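Side-chain contacts in pullulanase (Bacillus acidopullulyticus, PDB 2WAN), which hydrolyses alpha-1,6-glucosidic linkages in pullulan and, as a debranching glycoside hydrolase, probably those at the branch points of starch-type polysaccharides: residues Q211-L216 with N221-G226; N299-N304 with V569-Y574; H439-S444 with A795-N800. One frame throughout, in Å; residues are numbered along the deposited sequence.

Contact 1. Residues Q211-L216 with N221-G226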
ATOM      1  N   GLN A 211     -14.011  -2.715 -45.358  1.00 28.44           N
ATOM      2  CA  GLN A 211     -13.959  -1.277 -45.113  1.00 28.77           C
ATOM      3  C   GLN A 211     -13.232  -0.992 -43.817  1.00 28.19           C
ATOM      4  O   GLN A 211     -13.377  -1.737 -42.849  1.00 27.85           O
ATOM      5  CB  GLN A 211     -15.359  -0.679 -45.047  1.00 27.30           C
ATOM      6  CG  GLN A 211     -15.944  -0.318 -46.390  1.00 30.04           C
ATOM      7  CD  GLN A 211     -17.200   0.509 -46.243  1.00 32.11           C
ATOM      8  OE1 GLN A 211     -17.732   1.030 -47.216  1.00 31.98           O
ATOM      9  NE2 GLN A 211     -17.670   0.647 -45.015  1.00 32.66           N
ATOM     10  N   TYR A 212     -12.454   0.088 -43.793  1.00 26.85           N
ATOM     11  CA  TYR A 212     -11.774   0.472 -42.566  1.00 24.84           C
ATOM     12  C   TYR A 212     -11.544   1.976 -42.395  1.00 24.24           C
ATOM     13  O   TYR A 212     -11.658   2.765 -43.350  1.00 24.56           O
ATOM     14  CB  TYR A 212     -10.447  -0.279 -42.431  1.00 24.77           C
ATOM     15  CG  TYR A 212      -9.361   0.292 -43.301  1.00 23.28           C
ATOM     16  CD1 TYR A 212      -8.508   1.284 -42.815  1.00 25.24           C
ATOM     17  CD2 TYR A 212      -9.190  -0.142 -44.619  1.00 26.45           C
ATOM     18  CE1 TYR A 212      -7.503   1.828 -43.609  1.00 24.73           C
ATOM     19  CE2 TYR A 212      -8.190   0.400 -45.428  1.00 26.27           C
ATOM     20  CZ  TYR A 212      -7.350   1.383 -44.908  1.00 29.11           C
ATOM     21  OH  TYR A 212      -6.355   1.936 -45.679  1.00 28.17           O
ATOM     22  N   LYS A 213     -11.226   2.335 -41.150  1.00 22.37           N
ATOM     23  CA  LYS A 213     -10.750   3.646 -40.752  1.00 23.69           C
ATOM     24  C   LYS A 213      -9.697   3.456 -39.651  1.00 23.87           C
ATOM     25  O   LYS A 213      -9.415   2.324 -39.221  1.00 22.61           O
ATOM     26  CB  LYS A 213     -11.890   4.510 -40.191  1.00 22.91           C
ATOM     27  CG  LYS A 213     -13.032   4.801 -41.148  1.00 26.11           C
ATOM     28  CD  LYS A 213     -13.842   5.983 -40.658  1.00 25.42           C
ATOM     29  CE  LYS A 213     -13.169   7.288 -41.074  1.00 22.80           C
ATOM     30  NZ  LYS A 213     -13.890   8.492 -40.604  1.00 21.85           N
ATOM     31  N   ILE A 214      -9.130   4.570 -39.204  1.00 22.83           N
ATOM     32  CA  ILE A 214      -8.303   4.593 -38.004  1.00 23.14           C
ATOM     33  C   ILE A 214      -9.015   5.466 -36.982  1.00 23.02           C
ATOM     34  O   ILE A 214      -9.245   6.663 -37.230  1.00 23.23           O
ATOM     35  CB  ILE A 214      -6.874   5.145 -38.302  1.00 22.72           C
ATOM     36  CG1 ILE A 214      -6.116   4.245 -39.295  1.00 23.62           C
ATOM     37  CG2 ILE A 214      -6.075   5.367 -37.016  1.00 24.41           C
ATOM     38  CD1 ILE A 214      -5.731   2.864 -38.786  1.00 27.19           C
ATOM     39  N   ALA A 215      -9.382   4.871 -35.842  1.00 23.71           N
ATOM     40  CA  ALA A 215     -10.024   5.611 -34.758  1.00 24.19           C
ATOM     41  C   ALA A 215      -9.019   5.909 -33.666  1.00 24.39           C
ATOM     42  O   ALA A 215      -8.203   5.052 -33.320  1.00 25.73           O
ATOM     43  CB  ALA A 215     -11.217   4.829 -34.192  1.00 22.46           C
ATOM     44  N   LEU A 216      -9.090   7.120 -33.126  1.00 25.26           N
ATOM     45  CA  LEU A 216      -8.161   7.567 -32.089  1.00 27.41           C
ATOM     46  C   LEU A 216      -8.753   7.490 -30.688  1.00 27.68           C
ATOM     47  O   LEU A 216      -9.962   7.663 -30.496  1.00 28.18           O
ATOM     48  CB  LEU A 216      -7.688   9.001 -32.365  1.00 26.29           C
ATOM     49  CG  LEU A 216      -6.885   9.297 -33.641  1.00 30.70           C
ATOM     50  CD1 LEU A 216      -6.149  10.628 -33.489  1.00 30.95           C
ATOM     51  CD2 LEU A 216      -5.911   8.187 -33.985  1.00 29.05           C
ATOM     52  N   ASN A 221     -14.911   9.838 -31.585  1.00 30.76           N
ATOM     53  CA  ASN A 221     -14.781  11.293 -31.578  1.00 32.58           C
ATOM     54  C   ASN A 221     -13.944  11.757 -32.767  1.00 31.60           C
ATOM     55  O   ASN A 221     -14.322  12.679 -33.495  1.00 30.54           O
ATOM     56  CB  ASN A 221     -14.140  11.755 -30.269  1.00 34.38           C
ATOM     57  CG  ASN A 221     -14.807  12.990 -29.695  1.00 43.16           C
ATOM     58  OD1 ASN A 221     -14.869  14.044 -30.336  1.00 49.77           O
ATOM     59  ND2 ASN A 221     -15.299  12.867 -28.467  1.00 47.90           N
ATOM     60  N   THR A 222     -12.814  11.084 -32.965  1.00 31.01           N
ATOM     61  CA  THR A 222     -11.911  11.383 -34.063  1.00 29.54           C
ATOM     62  C   THR A 222     -11.490  10.101 -34.769  1.00 29.44           C
ATOM     63  O   THR A 222     -10.870   9.216 -34.167  1.00 29.37           O
ATOM     64  CB  THR A 222     -10.672  12.141 -33.553  1.00 30.41           C
ATOM     65  OG1 THR A 222     -11.095  13.341 -32.901  1.00 30.03           O
ATOM     66  CG2 THR A 222      -9.735  12.503 -34.699  1.00 30.35           C
ATOM     67  N   SER A 223     -11.851  10.000 -36.048  1.00 27.61           N
ATOM     68  CA  SER A 223     -11.356   8.931 -36.898  1.00 25.95           C
ATOM     69  C   SER A 223     -10.945   9.490 -38.258  1.00 27.33           C
ATOM     70  O   SER A 223     -11.468  10.525 -38.704  1.00 26.05           O
ATOM     71  CB  SER A 223     -12.397   7.818 -37.061  1.00 27.41           C
ATOM     72  OG  SER A 223     -13.557   8.278 -37.727  1.00 26.38           O
ATOM     73  N   TYR A 224     -10.005   8.796 -38.894  1.00 25.85           N
ATOM     74  CA  TYR A 224      -9.444   9.177 -40.194  1.00 25.44           C
ATOM     75  C   TYR A 224      -9.488   8.011 -41.176  1.00 26.26           C
ATOM     76  O   TYR A 224      -9.482   6.846 -40.752  1.00 24.33           O
ATOM     77  CB  TYR A 224      -7.997   9.653 -40.028  1.00 25.91           C
ATOM     78  CG  TYR A 224      -7.877  10.865 -39.149  1.00 24.22           C
ATOM     79  CD1 TYR A 224      -8.378  12.097 -39.566  1.00 26.78           C
ATOM     80  CD2 TYR A 224      -7.281  10.785 -37.884  1.00 25.20           C
ATOM     81  CE1 TYR A 224      -8.287  13.221 -38.760  1.00 27.70           C
ATOM     82  CE2 TYR A 224      -7.175  11.909 -37.075  1.00 27.81           C
ATOM     83  CZ  TYR A 224      -7.684  13.122 -37.518  1.00 24.18           C
ATOM     84  OH  TYR A 224      -7.599  14.246 -36.731  1.00 30.57           O
ATOM     85  N   PRO A 225      -9.555   8.307 -42.490  1.00 25.49           N
ATOM     86  CA  PRO A 225      -9.698   9.650 -43.093  1.00 26.69           C
ATOM     87  C   PRO A 225     -11.120  10.207 -42.990  1.00 28.04           C
ATOM     88  O   PRO A 225     -11.845   9.867 -42.052  1.00 27.70           O
ATOM     89  CB  PRO A 225      -9.274   9.436 -44.554  1.00 27.01           C
ATOM     90  CG  PRO A 225      -9.518   8.009 -44.827  1.00 25.78           C
ATOM     91  CD  PRO A 225      -9.343   7.263 -43.511  1.00 24.70           C
ATOM     92  N   GLY A 226     -11.513  11.072 -43.924  1.00 27.96           N
ATOM     93  CA  GLY A 226     -12.862  11.637 -43.913  1.00 28.84           C
ATOM     94  C   GLY A 226     -13.952  10.587 -44.062  1.00 28.35           C
ATOM     95  O   GLY A 226     -15.007  10.680 -43.435  1.00 31.91           O
TER
HETATM   96  O   HOH W   1     -11.759   9.622 -30.856  1.00 31.56           O
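Ile214 and Tyr224 face each other as an antiparallel hydrogen-bonded pair. Ile214 N donates to Tyr224 O at 2.8 Å, nearly straight at 174°, and Tyr224 N returns a bond to Ile214 O. The next pair, Ala215 with Ser223, is non-hydrogen-bonded, and its CA atoms come within 4.2 Å. Ser223 CA still makes a CA-H...O contact with Ile214 O. Beyond it Leu216 N reaches Thr222 O at 2.9 Å, and water 1 joins Leu216 O to Thr222 N. The segments belong to a beta hairpin of strands 208-216 and 223-233, within the pullulanase X25 domain. Strand 208-216 is the middle strand of its three-stranded sheet and pairs with strand 166-170 along its other edge. Lys213, just before the Ile214-Tyr224 pair, points toward the other strand. Its chain bends at chi3 (82°), which brings the ammonium group to two oxygens there. NZ donates to Ser223 OG at 2.9 Å and also to Pro225 O at 2.9 Å. NZ lies 20° out of the plane of the Pro225 carbonyl. The peptide before Pro225 is cis, and the chain turns a corner here. On the face of Ile214 and Tyr224, Leu216 CD1 meets the edge of the Tyr224 ring, 3.9 Å from CE2. Val251 touches Ile214 and Tyr224 from strand 250-253 of the other sheet.

Contact 2. Residues N299-N304 with V569-Y574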
ATOM      1  N   ASN A 299      15.659  25.520 -16.696  1.00 26.81           N
ATOM      2  CA  ASN A 299      16.548  24.491 -16.171  1.00 24.96           C
ATOM      3  C   ASN A 299      16.052  23.087 -16.520  1.00 23.67           C
ATOM      4  O   ASN A 299      14.837  22.855 -16.593  1.00 25.33           O
ATOM      5  CB  ASN A 299      16.653  24.630 -14.652  1.00 24.86           C
ATOM      6  CG  ASN A 299      17.550  23.573 -14.032  1.00 28.74           C
ATOM      7  OD1 ASN A 299      18.774  23.604 -14.188  1.00 31.06           O
ATOM      8  ND2 ASN A 299      16.941  22.627 -13.331  1.00 20.56           N
ATOM      9  N   ILE A 300      16.995  22.178 -16.750  1.00 23.02           N
ATOM     10  CA  ILE A 300      16.710  20.760 -16.972  1.00 22.96           C
ATOM     11  C   ILE A 300      17.063  20.004 -15.688  1.00 23.01           C
ATOM     12  O   ILE A 300      18.243  19.898 -15.311  1.00 21.37           O
ATOM     13  CB  ILE A 300      17.543  20.158 -18.134  1.00 24.55           C
ATOM     14  CG1 ILE A 300      17.470  21.026 -19.400  1.00 26.01           C
ATOM     15  CG2 ILE A 300      17.111  18.717 -18.432  1.00 23.96           C
ATOM     16  CD1 ILE A 300      18.502  20.648 -20.462  1.00 26.28           C
ATOM     17  N   LEU A 301      16.043  19.484 -15.015  1.00 18.48           N
ATOM     18  CA  LEU A 301      16.261  18.769 -13.762  1.00 20.42           C
ATOM     19  C   LEU A 301      16.435  17.302 -14.069  1.00 19.61           C
ATOM     20  O   LEU A 301      15.621  16.729 -14.789  1.00 20.47           O
ATOM     21  CB  LEU A 301      15.084  18.964 -12.804  1.00 19.32           C
ATOM     22  CG  LEU A 301      15.316  18.446 -11.377  1.00 20.16           C
ATOM     23  CD1 LEU A 301      16.146  19.445 -10.576  1.00 20.80           C
ATOM     24  CD2 LEU A 301      13.962  18.212 -10.713  1.00 19.39           C
ATOM     25  N   PRO A 302      17.504  16.679 -13.540  1.00 17.20           N
ATOM     26  CA  PRO A 302      17.646  15.244 -13.724  1.00 18.26           C
ATOM     27  C   PRO A 302      16.470  14.490 -13.073  1.00 18.35           C
ATOM     28  O   PRO A 302      16.117  14.774 -11.927  1.00 18.04           O
ATOM     29  CB  PRO A 302      18.968  14.937 -12.999  1.00 20.09           C
ATOM     30  CG  PRO A 302      19.728  16.249 -13.076  1.00 19.67           C
ATOM     31  CD  PRO A 302      18.670  17.266 -12.853  1.00 18.46           C
ATOM     32  N   ARG A 303      15.841  13.591 -13.824  1.00 18.66           N
ATOM     33  CA  ARG A 303      14.785  12.732 -13.269  1.00 18.34           C
ATOM     34  C   ARG A 303      15.102  11.279 -13.618  1.00 17.70           C
ATOM     35  O   ARG A 303      15.892  10.644 -12.934  1.00 18.59           O
ATOM     36  CB  ARG A 303      13.374  13.172 -13.707  1.00 20.20           C
ATOM     37  CG  ARG A 303      12.234  12.334 -13.065  1.00 15.98           C
ATOM     38  CD  ARG A 303      10.837  12.833 -13.449  1.00 19.49           C
ATOM     39  NE  ARG A 303      10.537  12.612 -14.868  1.00 20.30           N
ATOM     40  CZ  ARG A 303       9.317  12.657 -15.403  1.00 23.26           C
ATOM     41  NH1 ARG A 303       8.252  12.905 -14.650  1.00 19.50           N
ATOM     42  NH2 ARG A 303       9.163  12.456 -16.711  1.00 20.12           N
ATOM     43  N   ASN A 304      14.549  10.751 -14.709  1.00 18.31           N
ATOM     44  CA  ASN A 304      14.662   9.321 -14.959  1.00 19.01           C
ATOM     45  C   ASN A 304      16.036   8.886 -15.442  1.00 16.70           C
ATOM     46  O   ASN A 304      16.341   7.695 -15.461  1.00 17.75           O
ATOM     47  CB  ASN A 304      13.551   8.823 -15.882  1.00 19.56           C
ATOM     48  CG  ASN A 304      12.174   8.942 -15.249  1.00 23.37           C
ATOM     49  OD1 ASN A 304      12.052   8.998 -14.027  1.00 19.01           O
ATOM     50  ND2 ASN A 304      11.133   8.979 -16.077  1.00 22.60           N
ATOM     51  N   VAL A 569      17.997  14.890  -3.035  1.00 15.74           N
ATOM     52  CA  VAL A 569      17.874  14.568  -4.464  1.00 16.06           C
ATOM     53  C   VAL A 569      16.540  15.146  -4.965  1.00 17.78           C
ATOM     54  O   VAL A 569      15.515  14.440  -4.957  1.00 17.32           O
ATOM     55  CB  VAL A 569      17.926  13.040  -4.754  1.00 16.48           C
ATOM     56  CG1 VAL A 569      18.181  12.782  -6.243  1.00 16.02           C
ATOM     57  CG2 VAL A 569      19.015  12.336  -3.932  1.00 14.81           C
ATOM     58  N   PRO A 570      16.545  16.437  -5.377  1.00 16.68           N
ATOM     59  CA  PRO A 570      15.326  17.173  -5.709  1.00 16.81           C
ATOM     60  C   PRO A 570      14.344  16.399  -6.589  1.00 15.65           C
ATOM     61  O   PRO A 570      14.695  15.941  -7.687  1.00 18.52           O
ATOM     62  CB  PRO A 570      15.865  18.439  -6.399  1.00 17.34           C
ATOM     63  CG  PRO A 570      17.141  18.706  -5.646  1.00 15.64           C
ATOM     64  CD  PRO A 570      17.730  17.327  -5.411  1.00 15.96           C
ATOM     65  N   GLN A 571      13.134  16.234  -6.049  1.00 17.31           N
ATOM     66  CA  GLN A 571      11.982  15.557  -6.691  1.00 18.07           C
ATOM     67  C   GLN A 571      12.043  14.053  -6.912  1.00 17.66           C
ATOM     68  O   GLN A 571      10.998  13.425  -7.070  1.00 18.38           O
ATOM     69  CB  GLN A 571      11.606  16.209  -8.029  1.00 16.20           C
ATOM     70  CG  GLN A 571      11.105  17.640  -7.918  1.00 15.95           C
ATOM     71  CD  GLN A 571      10.635  18.150  -9.269  1.00 21.31           C
ATOM     72  OE1 GLN A 571      10.542  17.383 -10.234  1.00 20.01           O
ATOM     73  NE2 GLN A 571      10.358  19.445  -9.351  1.00 23.64           N
ATOM     74  N   TYR A 572      13.244  13.484  -6.964  1.00 15.45           N
ATOM     75  CA  TYR A 572      13.437  12.129  -7.449  1.00 14.77           C
ATOM     76  C   TYR A 572      12.762  11.043  -6.606  1.00 14.39           C
ATOM     77  O   TYR A 572      12.434   9.979  -7.128  1.00 15.98           O
ATOM     78  CB  TYR A 572      14.933  11.809  -7.604  1.00 14.95           C
ATOM     79  CG  TYR A 572      15.189  10.462  -8.255  1.00 16.40           C
ATOM     80  CD1 TYR A 572      15.077  10.304  -9.636  1.00 15.56           C
ATOM     81  CD2 TYR A 572      15.559   9.351  -7.491  1.00 15.51           C
ATOM     82  CE1 TYR A 572      15.302   9.090 -10.230  1.00 16.30           C
ATOM     83  CE2 TYR A 572      15.785   8.128  -8.074  1.00 14.39           C
ATOM     84  CZ  TYR A 572      15.659   8.001  -9.451  1.00 14.49           C
ATOM     85  OH  TYR A 572      15.879   6.807 -10.038  1.00 14.12           O
ATOM     86  N   TYR A 573      12.581  11.294  -5.309  1.00 14.69           N
ATOM     87  CA  TYR A 573      11.923  10.282  -4.455  1.00 14.27           C
ATOM     88  C   TYR A 573      10.402  10.263  -4.627  1.00 15.26           C
ATOM     89  O   TYR A 573       9.731   9.395  -4.050  1.00 15.87           O
ATOM     90  CB  TYR A 573      12.302  10.459  -2.969  1.00 13.44           C
ATOM     91  CG  TYR A 573      13.715  10.011  -2.631  1.00 15.20           C
ATOM     92  CD1 TYR A 573      13.991   8.667  -2.326  1.00 15.47           C
ATOM     93  CD2 TYR A 573      14.772  10.931  -2.603  1.00 17.18           C
ATOM     94  CE1 TYR A 573      15.294   8.243  -2.005  1.00 15.71           C
ATOM     95  CE2 TYR A 573      16.072  10.524  -2.292  1.00 15.22           C
ATOM     96  CZ  TYR A 573      16.325   9.177  -1.993  1.00 12.77           C
ATOM     97  OH  TYR A 573      17.612   8.778  -1.660  1.00 17.77           O
ATOM     98  N   TYR A 574       9.870  11.187  -5.430  1.00 14.01           N
ATOM     99  CA  TYR A 574       8.412  11.371  -5.590  1.00 13.39           C
ATOM    100  C   TYR A 574       7.998  11.211  -7.055  1.00 15.80           C
ATOM    101  O   TYR A 574       8.827  11.359  -7.944  1.00 17.03           O
ATOM    102  CB  TYR A 574       8.017  12.776  -5.151  1.00 13.94           C
ATOM    103  CG  TYR A 574       8.365  13.051  -3.714  1.00 15.63           C
ATOM    104  CD1 TYR A 574       7.545  12.586  -2.687  1.00 15.67           C
ATOM    105  CD2 TYR A 574       9.534  13.731  -3.372  1.00 15.52           C
ATOM    106  CE1 TYR A 574       7.875  12.798  -1.346  1.00 19.15           C
ATOM    107  CE2 TYR A 574       9.865  13.964  -2.028  1.00 17.67           C
ATOM    108  CZ  TYR A 574       9.033  13.496  -1.026  1.00 19.32           C
ATOM    109  OH  TYR A 574       9.331  13.709   0.307  1.00 18.06           O
TER
HETATM  110  O   HOH W   2      17.000  15.922  -9.343  1.00 18.40           O
HETATM  111  O   HOH W   3      13.916  14.304 -10.145  1.00 18.73           O
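Pro570 O takes two water hydrogen bonds, from water 2 at 2.8 Å and from water 3 at 3.1 Å. Both waters also donate to Pro302 O, so two one-water bridges join the carbonyls of Pro570 and Pro302. No direct hydrogen bond crosses between the segments. The apolar part is carried by Leu301. Its CG lies anti to the backbone N (chi1 -170°), and the branch turns its methyl groups to the 569-574 segment. CD2 meets the amide end of Gln571, 3.6 Å from Gln571 OE1, and CD1 rests against Pro570 CB at 4.3 Å. Residues 299-304 carry the end of strand 295-302, which belongs to the sheet holding strand 114-121. Residues 569-574 form a loop of the alpha-amylase-type catalytic domain, after helix 564-568, and Gln571 to Tyr574 make a type I beta turn. The contact thus ties the beta sheet of strands 114-121 and 295-302 to the catalytic part. Gln571 OE1 is hydrogen-bonded to Tyr118 OH on strand 114-121. With an alanine here, Tyr118 OH would probably lose this partner and Leu301 CD2 the amide it packs against. The Tyr572 ring presents its edge to a backbone oxygen, with CE1 3.2 Å from Arg303 O and near the ring plane. Its hydroxyl is hydrogen-bonded to Asn307 OD1, and its ring stacks with His596. The Arg303 guanidinium spans both parts, with NH2 in a salt bridge to Asp120 and NH1 hydrogen-bonded to Thr576 OG1.

Contact 3. Residues H439-S444 with A795-N800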
ATOM      1  N   HIS A 439      -3.982   1.730  18.257  1.00 10.22           N
ATOM      2  CA  HIS A 439      -3.126   2.925  18.329  1.00  8.45           C
ATOM      3  C   HIS A 439      -2.467   2.991  19.707  1.00  9.24           C
ATOM      4  O   HIS A 439      -3.136   2.753  20.715  1.00  9.39           O
ATOM      5  CB  HIS A 439      -4.040   4.131  18.087  1.00 10.34           C
ATOM      6  CG  HIS A 439      -3.339   5.449  17.976  1.00 11.16           C
ATOM      7  ND1 HIS A 439      -2.925   6.174  19.081  1.00  9.38           N
ATOM      8  CD2 HIS A 439      -3.053   6.212  16.897  1.00 11.62           C
ATOM      9  CE1 HIS A 439      -2.383   7.309  18.676  1.00 13.84           C
ATOM     10  NE2 HIS A 439      -2.456   7.361  17.359  1.00 11.72           N
ATOM     11  N   VAL A 440      -1.161   3.278  19.761  1.00  7.67           N
ATOM     12  CA  VAL A 440      -0.443   3.266  21.055  1.00  8.80           C
ATOM     13  C   VAL A 440      -1.049   4.224  22.090  1.00  8.56           C
ATOM     14  O   VAL A 440      -1.118   3.880  23.291  1.00 11.74           O
ATOM     15  CB  VAL A 440       1.070   3.559  20.862  1.00  8.78           C
ATOM     16  CG1 VAL A 440       1.795   3.638  22.205  1.00 12.37           C
ATOM     17  CG2 VAL A 440       1.723   2.449  19.982  1.00  9.90           C
ATOM     18  N   ARG A 441      -1.470   5.421  21.663  1.00  9.25           N
ATOM     19  CA  ARG A 441      -2.076   6.339  22.622  1.00 10.00           C
ATOM     20  C   ARG A 441      -3.470   5.827  23.043  1.00 10.72           C
ATOM     21  O   ARG A 441      -3.759   5.707  24.244  1.00 10.89           O
ATOM     22  CB  ARG A 441      -2.175   7.747  22.060  1.00  9.72           C
ATOM     23  CG  ARG A 441      -2.679   8.754  23.095  1.00 12.76           C
ATOM     24  CD  ARG A 441      -2.653  10.192  22.577  1.00 12.73           C
ATOM     25  NE  ARG A 441      -3.226  11.115  23.568  1.00 10.40           N
ATOM     26  CZ  ARG A 441      -2.556  11.674  24.581  1.00 15.57           C
ATOM     27  NH1 ARG A 441      -1.250  11.429  24.770  1.00 13.24           N
ATOM     28  NH2 ARG A 441      -3.198  12.493  25.423  1.00 14.16           N
ATOM     29  N   ASP A 442      -4.310   5.469  22.069  1.00  9.65           N
ATOM     30  CA  ASP A 442      -5.696   5.046  22.400  1.00 11.09           C
ATOM     31  C   ASP A 442      -5.723   3.923  23.419  1.00 10.87           C
ATOM     32  O   ASP A 442      -6.595   3.874  24.303  1.00  9.72           O
ATOM     33  CB  ASP A 442      -6.446   4.489  21.186  1.00 11.03           C
ATOM     34  CG  ASP A 442      -6.638   5.476  20.071  1.00 12.93           C
ATOM     35  OD1 ASP A 442      -6.275   6.656  20.194  1.00 12.15           O
ATOM     36  OD2 ASP A 442      -7.178   5.040  19.030  1.00 10.93           O
ATOM     37  N   PHE A 443      -4.788   2.983  23.279  1.00 10.58           N
ATOM     38  CA  PHE A 443      -4.803   1.744  24.070  1.00  9.75           C
ATOM     39  C   PHE A 443      -4.876   1.979  25.577  1.00  8.93           C
ATOM     40  O   PHE A 443      -5.575   1.239  26.285  1.00 11.16           O
ATOM     41  CB  PHE A 443      -3.561   0.916  23.727  1.00  9.27           C
ATOM     42  CG  PHE A 443      -3.598  -0.485  24.265  1.00  9.47           C
ATOM     43  CD1 PHE A 443      -4.580  -1.378  23.835  1.00 10.07           C
ATOM     44  CD2 PHE A 443      -2.649  -0.911  25.213  1.00 12.77           C
ATOM     45  CE1 PHE A 443      -4.616  -2.689  24.323  1.00 11.21           C
ATOM     46  CE2 PHE A 443      -2.675  -2.231  25.707  1.00 10.30           C
ATOM     47  CZ  PHE A 443      -3.674  -3.104  25.274  1.00 10.66           C
ATOM     48  N   SER A 444      -4.180   3.012  26.063  1.00  9.77           N
ATOM     49  CA  SER A 444      -3.982   3.151  27.513  1.00  9.32           C
ATOM     50  C   SER A 444      -4.193   4.566  28.083  1.00 10.03           C
ATOM     51  O   SER A 444      -4.066   4.769  29.286  1.00 10.59           O
ATOM     52  CB  SER A 444      -2.554   2.686  27.850  1.00  9.97           C
ATOM     53  OG  SER A 444      -1.610   3.545  27.216  1.00  9.54           O
ATOM     54  N   ALA A 795      -8.857  13.668  16.194  1.00 16.53           N
ATOM     55  CA  ALA A 795     -10.031  14.011  17.019  1.00 16.43           C
ATOM     56  C   ALA A 795      -9.804  13.968  18.535  1.00 17.42           C
ATOM     57  O   ALA A 795     -10.664  14.412  19.308  1.00 20.15           O
ATOM     58  CB  ALA A 795     -11.221  13.142  16.645  1.00 18.03           C
ATOM     59  N   GLY A 796      -8.676  13.421  18.968  1.00 15.09           N
ATOM     60  CA  GLY A 796      -8.366  13.373  20.388  1.00 16.31           C
ATOM     61  C   GLY A 796      -8.877  12.160  21.141  1.00 15.25           C
ATOM     62  O   GLY A 796      -9.442  11.229  20.557  1.00 15.82           O
ATOM     63  N   ASP A 797      -8.681  12.195  22.457  1.00 14.08           N
ATOM     64  CA  ASP A 797      -8.856  11.024  23.318  1.00 12.02           C
ATOM     65  C   ASP A 797     -10.304  10.716  23.676  1.00 13.10           C
ATOM     66  O   ASP A 797     -10.675   9.551  23.750  1.00 11.29           O
ATOM     67  CB  ASP A 797      -8.053  11.184  24.611  1.00 12.95           C
ATOM     68  CG  ASP A 797      -6.573  11.417  24.356  1.00 18.22           C
ATOM     69  OD1 ASP A 797      -6.001  10.755  23.457  1.00 13.91           O
ATOM     70  OD2 ASP A 797      -5.984  12.263  25.062  1.00 18.35           O
ATOM     71  N   SER A 798     -11.134  11.735  23.898  1.00 13.97           N
ATOM     72  CA  SER A 798     -12.556  11.504  24.192  0.50 13.05           C
ATOM     73  C   SER A 798     -13.214  10.723  23.053  1.00 13.15           C
ATOM     74  O   SER A 798     -14.114   9.910  23.276  1.00 14.31           O
ATOM     75  CB  SER A 798     -13.308  12.823  24.430  0.50 14.61           C
ATOM     76  OG  SER A 798     -13.508  13.535  23.215  0.50 16.40           O
ATOM     77  N   VAL A 799     -12.763  10.985  21.832  1.00 11.75           N
ATOM     78  CA  VAL A 799     -13.269  10.283  20.638  1.00 13.12           C
ATOM     79  C   VAL A 799     -12.614   8.896  20.486  1.00 12.92           C
ATOM     80  O   VAL A 799     -13.306   7.877  20.390  1.00 11.52           O
ATOM     81  CB  VAL A 799     -13.069  11.138  19.360  1.00 11.82           C
ATOM     82  CG1 VAL A 799     -13.448  10.376  18.104  1.00 11.19           C
ATOM     83  CG2 VAL A 799     -13.903  12.465  19.466  1.00 18.66           C
ATOM     84  N   ASN A 800     -11.283   8.867  20.509  1.00 12.53           N
ATOM     85  CA  ASN A 800     -10.515   7.666  20.127  1.00 11.58           C
ATOM     86  C   ASN A 800     -10.087   6.684  21.210  1.00 12.19           C
ATOM     87  O   ASN A 800      -9.721   5.543  20.898  1.00 11.48           O
ATOM     88  CB  ASN A 800      -9.241   8.104  19.380  1.00 12.08           C
ATOM     89  CG  ASN A 800      -9.528   8.598  17.990  1.00 13.56           C
ATOM     90  OD1 ASN A 800      -9.984   7.838  17.139  1.00 15.15           O
ATOM     91  ND2 ASN A 800      -9.245   9.875  17.737  1.00 14.40           N
TER
HETATM   92  O   HOH W   4      -7.019   8.265  22.462  1.00 14.19           O
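Asp442 and Asn800 bring the two backbones closest, their CA atoms 5.9 Å apart, where a short, weakly bonded helix at about 440-444 meets helix 797-800. The first follows strand 435-438, the first strand of the parallel (beta/alpha)8 barrel characteristic of alpha-amylase-type catalytic domains. The second lies in the chain after the barrel's last strand, 773-777. Arg441 carries the salt bridge. Its chain is extended, with CG anti to the backbone N (chi1 -174°), and it meets Asp797 about at a right angle. The guanidinium grips the carboxylate side-on. NE donates to Asp797 OD1 at 2.8 Å and NH2 to Asp797 OD2 at 2.8 Å, each on a syn lone pair. The two planes lie 27° apart. Arg441 NH1 holds a second acid, Asp503, which probably helps fix the guanidinium. Asn800 O sits over the face of the Asp442 carboxylate, 3.2 Å from Asp442 CG. It accepts from Arg784 NH2, whose ion pair with Asp442 OD2 is long and weak; this arginine probably offsets the closeness of the oxygens. Asp442 OD1 is hydrogen-bonded to Tyr505 OH, and Asn800 OD1 to Ser792 OG. Water 4 donates to Asp442 OD1 and to Asp797 OD1, at 2.9 Å from each oxygen.

In the fold
The three contacts lie far apart and share no sheet. Along the chain, contact 1 closes before contact 2 opens. Contacts 2 and 3 cross, since 439-444 lies between the segments of contact 2 and 795-800 follows both. Contact 1 is local, a hairpin inside the X25 domain. Contacts 2 and 3 both involve the catalytic part. Contact 2 joins its 569-574 loop to the sheet of strands 114-121 and 295-302. Contact 3 brings the chain just after the first barrel strand to the chain beyond the last. Centres are about 39 Å apart for contacts 1 and 2, and again for 2 and 3. Contacts 1 and 3 are about 61 Å apart, on opposite sides of the chain's centre, consistent with an elongated multidomain enzyme.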